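Local coordinates for protein botulinum neurotoxin type G (PDB 3MPP) that forms the receptor-binding part of a clostridial neurotoxin, attaching the toxin to the host cell surface before its protease chain enters the cytosol, at residues Asn300-Ile312 with Thr345-Glu357. The protein carries 4 engineered substitutions. Sequence-based numbering, arbitrary orientation.
Sequences NIVREGDYIYLNI and TFYDVLQIKKYYE
Ile308 and Leu350 pair through two backbone hydrogen bonds, Ile308 N to Leu350 O (2.8 Å) and Leu350 N to Ile308 O (2.9 Å), as an antiparallel hydrogen-bonded pair. Next to it, Tyr307 and Gln351 form the non-hydrogen-bonded pair, their side chains running alongside each other. Both strands belong to the beta-trefoil of the C-terminal receptor-binding subdomain, where strand 285-289 borders 307-312 on its other side. Inward, the side chains of Ile308 and Ile352 cross at about a right angle, with Ile308 CD1 3.5 Å from Ile352 CG1; Leu310 CD1 meets Leu350 CD1. The type II turn from Arg303 to Asp306 docks on the C-terminal end of strand 350-353, where Gly305 N donates a hydrogen bond to Ile352 O. Beyond CB, the Glu304 chain brings CG to 3.5 Å from Lys354 N and, bending at chi2 (-90°), sets CD 3.9 Å from Lys353 CA; at the tip OE2 accepts a nearly straight hydrogen bond from Lys354 N (2.8 Å), met on its anti side and 21° out of the carboxylate plane. At the opposite end a water links Asp348 O with Leu310 N, and Asp348, salt-bridged to Arg321, lays its carboxylate against Tyr309 CE1.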
# COMPACT_ATOMS: atom_id res chain seq x y z
N ASN A 300 2.42 1.19 19.23
CA ASN A 300 2.26 2.49 18.59
C ASN A 300 1.41 2.43 17.32
O ASN A 300 1.52 3.30 16.45
CB ASN A 300 3.63 3.12 18.31
CG ASN A 300 4.40 2.40 17.22
OD1 ASN A 300 5.35 2.94 16.65
ND2 ASN A 300 3.99 1.17 16.91
N ILE A 301 0.58 1.41 17.20
CA ILE A 301 -0.27 1.27 16.04
C ILE A 301 -1.61 1.96 16.30
O ILE A 301 -2.21 1.77 17.35
CB ILE A 301 -0.51 -0.21 15.68
CG1 ILE A 301 0.81 -0.85 15.21
CG2 ILE A 301 -1.60 -0.34 14.60
CD1 ILE A 301 0.65 -2.21 14.60
N VAL A 302 -2.05 2.79 15.36
CA VAL A 302 -3.34 3.46 15.47
C VAL A 302 -4.45 2.54 15.01
O VAL A 302 -4.41 2.01 13.90
CB VAL A 302 -3.40 4.72 14.60
CG1 VAL A 302 -4.65 5.54 14.95
CG2 VAL A 302 -2.12 5.54 14.78
N ARG A 303 -5.46 2.37 15.85
CA ARG A 303 -6.57 1.48 15.55
C ARG A 303 -7.86 2.23 15.28
O ARG A 303 -8.09 3.31 15.82
CB ARG A 303 -6.75 0.46 16.68
CG ARG A 303 -5.72 -0.66 16.57
CD ARG A 303 -5.63 -1.53 17.81
NE ARG A 303 -4.50 -2.44 17.64
CZ ARG A 303 -3.26 -2.17 18.04
NH1 ARG A 303 -3.00 -1.04 18.66
NH2 ARG A 303 -2.28 -3.05 17.81
N GLU A 304 -8.69 1.64 14.43
CA GLU A 304 -9.96 2.23 14.08
C GLU A 304 -10.70 2.65 15.35
O GLU A 304 -10.81 1.89 16.31
CB GLU A 304 -10.79 1.23 13.27
CG GLU A 304 -11.62 1.86 12.17
CD GLU A 304 -13.01 2.26 12.63
OE1 GLU A 304 -13.33 2.06 13.83
OE2 GLU A 304 -13.80 2.76 11.80
N GLY A 305 -11.19 3.89 15.36
CA GLY A 305 -11.94 4.40 16.49
C GLY A 305 -11.12 5.03 17.61
O GLY A 305 -11.69 5.61 18.53
N ASP A 306 -9.79 4.93 17.55
CA ASP A 306 -8.93 5.55 18.57
C ASP A 306 -9.21 7.05 18.65
O ASP A 306 -9.54 7.66 17.63
CB ASP A 306 -7.44 5.39 18.22
CG ASP A 306 -6.86 4.05 18.67
OD1 ASP A 306 -7.60 3.26 19.27
OD2 ASP A 306 -5.67 3.79 18.39
N TYR A 307 -9.06 7.61 19.84
CA TYR A 307 -9.11 9.06 20.05
C TYR A 307 -7.70 9.66 19.93
O TYR A 307 -6.76 9.22 20.60
CB TYR A 307 -9.73 9.37 21.40
CG TYR A 307 -11.20 9.01 21.45
CD1 TYR A 307 -12.16 9.90 21.00
CD2 TYR A 307 -11.62 7.79 21.95
CE1 TYR A 307 -13.51 9.58 21.04
CE2 TYR A 307 -12.97 7.46 22.00
CZ TYR A 307 -13.90 8.37 21.54
OH TYR A 307 -15.24 8.05 21.57
N ILE A 308 -7.55 10.65 19.06
CA ILE A 308 -6.22 11.13 18.71
C ILE A 308 -6.18 12.64 18.61
O ILE A 308 -7.23 13.29 18.53
CB ILE A 308 -5.77 10.57 17.33
CG1 ILE A 308 -6.60 11.22 16.22
CG2 ILE A 308 -5.91 9.05 17.30
CD1 ILE A 308 -5.86 11.48 14.95
N TYR A 309 -4.97 13.18 18.67
CA TYR A 309 -4.74 14.56 18.22
C TYR A 309 -3.91 14.54 16.95
O TYR A 309 -3.10 13.63 16.75
CB TYR A 309 -3.93 15.36 19.25
CG TYR A 309 -4.46 15.36 20.65
CD1 TYR A 309 -5.71 15.88 20.94
CD2 TYR A 309 -3.68 14.88 21.70
CE1 TYR A 309 -6.19 15.92 22.25
CE2 TYR A 309 -4.15 14.91 23.01
CZ TYR A 309 -5.41 15.43 23.28
OH TYR A 309 -5.90 15.46 24.57
N LEU A 310 -4.06 15.57 16.13
CA LEU A 310 -3.17 15.73 14.99
C LEU A 310 -2.25 16.92 15.27
O LEU A 310 -2.68 18.07 15.20
CB LEU A 310 -3.97 15.94 13.69
CG LEU A 310 -4.72 14.71 13.14
CD1 LEU A 310 -5.55 15.04 11.88
CD2 LEU A 310 -3.71 13.59 12.81
N ASN A 311 -1.00 16.64 15.64
CA ASN A 311 0.03 17.67 15.78
C ASN A 311 0.57 18.01 14.39
O ASN A 311 0.51 17.19 13.47
CB ASN A 311 1.19 17.19 16.66
CG ASN A 311 0.91 17.32 18.17
OD1 ASN A 311 -0.13 17.81 18.58
ND2 ASN A 311 1.87 16.88 18.98
N ILE A 312 1.11 19.22 14.23
CA ILE A 312 1.75 19.62 12.98
C ILE A 312 3.10 20.19 13.38
O ILE A 312 3.16 21.13 14.17
CB ILE A 312 0.95 20.70 12.25
CG1 ILE A 312 -0.44 20.16 11.88
CG2 ILE A 312 1.75 21.21 11.03
CD1 ILE A 312 -1.42 21.25 11.40
N THR A 345 -13.55 27.25 22.97
CA THR A 345 -14.28 27.45 21.72
C THR A 345 -13.69 26.57 20.61
O THR A 345 -14.22 26.48 19.51
CB THR A 345 -14.29 28.91 21.27
OG1 THR A 345 -12.95 29.35 21.07
CG2 THR A 345 -15.00 29.80 22.31
N PHE A 346 -12.57 25.91 20.92
CA PHE A 346 -11.94 25.00 19.97
C PHE A 346 -11.83 23.63 20.61
O PHE A 346 -11.81 23.52 21.84
CB PHE A 346 -10.56 25.51 19.56
CG PHE A 346 -10.55 26.93 19.06
CD1 PHE A 346 -11.14 27.27 17.85
CD2 PHE A 346 -9.94 27.93 19.80
CE1 PHE A 346 -11.12 28.58 17.39
CE2 PHE A 346 -9.91 29.24 19.34
CZ PHE A 346 -10.51 29.56 18.13
N TYR A 347 -11.72 22.59 19.79
CA TYR A 347 -11.63 21.23 20.31
C TYR A 347 -10.68 20.41 19.44
O TYR A 347 -10.74 20.48 18.20
CB TYR A 347 -13.03 20.61 20.31
CG TYR A 347 -13.15 19.29 21.05
CD1 TYR A 347 -12.66 19.16 22.34
CD2 TYR A 347 -13.79 18.19 20.47
CE1 TYR A 347 -12.79 17.97 23.04
CE2 TYR A 347 -13.93 17.00 21.17
CZ TYR A 347 -13.42 16.89 22.45
OH TYR A 347 -13.53 15.72 23.16
N ASP A 348 -9.82 19.61 20.07
CA ASP A 348 -8.77 18.92 19.33
C ASP A 348 -8.87 17.40 19.34
O ASP A 348 -8.10 16.72 18.67
CB ASP A 348 -7.38 19.35 19.80
CG ASP A 348 -7.15 19.06 21.29
OD1 ASP A 348 -8.10 18.69 22.01
OD2 ASP A 348 -6.01 19.22 21.74
N VAL A 349 -9.84 16.87 20.07
CA VAL A 349 -10.00 15.42 20.16
C VAL A 349 -10.74 14.84 18.93
O VAL A 349 -11.93 15.12 18.69
CB VAL A 349 -10.72 15.03 21.46
CG1 VAL A 349 -10.88 13.52 21.52
CG2 VAL A 349 -9.93 15.57 22.67
N LEU A 350 -10.01 14.05 18.15
CA LEU A 350 -10.51 13.49 16.91
C LEU A 350 -10.57 11.97 16.98
O LEU A 350 -10.02 11.35 17.89
CB LEU A 350 -9.58 13.87 15.75
CG LEU A 350 -9.18 15.34 15.67
CD1 LEU A 350 -8.16 15.55 14.54
CD2 LEU A 350 -10.44 16.19 15.49
N GLN A 351 -11.22 11.38 15.98
CA GLN A 351 -11.29 9.92 15.87
C GLN A 351 -11.03 9.52 14.42
O GLN A 351 -11.65 10.05 13.50
CB GLN A 351 -12.66 9.41 16.32
CG GLN A 351 -13.04 9.80 17.73
CD GLN A 351 -14.52 9.59 18.00
OE1 GLN A 351 -15.05 8.51 17.77
NE2 GLN A 351 -15.18 10.63 18.51
N ILE A 352 -10.10 8.59 14.23
CA ILE A 352 -9.81 8.07 12.90
C ILE A 352 -10.67 6.84 12.65
O ILE A 352 -10.78 5.96 13.50
CB ILE A 352 -8.31 7.75 12.70
CG1 ILE A 352 -7.45 8.96 13.04
CG2 ILE A 352 -8.03 7.36 11.27
CD1 ILE A 352 -6.03 8.84 12.50
N LYS A 353 -11.28 6.79 11.47
CA LYS A 353 -12.28 5.77 11.20
C LYS A 353 -12.03 5.14 9.83
O LYS A 353 -11.27 5.66 9.02
CB LYS A 353 -13.68 6.39 11.22
CG LYS A 353 -14.01 7.22 12.44
CD LYS A 353 -14.35 6.36 13.66
CE LYS A 353 -15.65 5.62 13.48
NZ LYS A 353 -16.21 5.26 14.82
N LYS A 354 -12.69 4.02 9.58
CA LYS A 354 -12.73 3.43 8.25
C LYS A 354 -14.16 2.94 7.99
O LYS A 354 -14.48 1.77 8.20
CB LYS A 354 -11.74 2.27 8.13
CG LYS A 354 -11.21 2.11 6.73
CD LYS A 354 -10.64 0.72 6.50
CE LYS A 354 -9.43 0.45 7.35
NZ LYS A 354 -8.74 -0.79 6.87
N TYR A 355 -15.01 3.85 7.53
CA TYR A 355 -16.43 3.56 7.36
C TYR A 355 -16.78 2.68 6.16
O TYR A 355 -17.87 2.10 6.11
CB TYR A 355 -17.22 4.87 7.25
CG TYR A 355 -17.31 5.66 8.53
CD1 TYR A 355 -17.97 5.16 9.64
CD2 TYR A 355 -16.74 6.92 8.61
CE1 TYR A 355 -18.06 5.90 10.80
CE2 TYR A 355 -16.83 7.67 9.75
CZ TYR A 355 -17.48 7.16 10.84
OH TYR A 355 -17.55 7.92 11.96
N TYR A 356 -15.90 2.62 5.18
CA TYR A 356 -16.21 1.92 3.93
C TYR A 356 -14.93 1.78 3.12
O TYR A 356 -13.87 2.24 3.56
CB TYR A 356 -17.26 2.70 3.14
CG TYR A 356 -16.96 4.18 3.17
CD1 TYR A 356 -15.93 4.71 2.41
CD2 TYR A 356 -17.70 5.05 3.96
CE1 TYR A 356 -15.63 6.06 2.43
CE2 TYR A 356 -17.40 6.43 4.00
CZ TYR A 356 -16.36 6.91 3.23
OH TYR A 356 -16.05 8.25 3.24
N GLU A 357 -15.03 1.19 1.93
CA GLU A 357 -13.86 0.81 1.13
C GLU A 357 -12.74 0.23 2.00
O GLU A 357 -11.59 0.65 1.93
CB GLU A 357 -13.36 1.96 0.22
CG GLU A 357 -12.88 3.23 0.93
CD GLU A 357 -12.37 4.29 -0.05
OE1 GLU A 357 -12.15 3.97 -1.24
OE2 GLU A 357 -12.17 5.45 0.38
O HOH W 1 -7.99 18.11 24.57
O HOH W 2 -6.07 17.51 16.86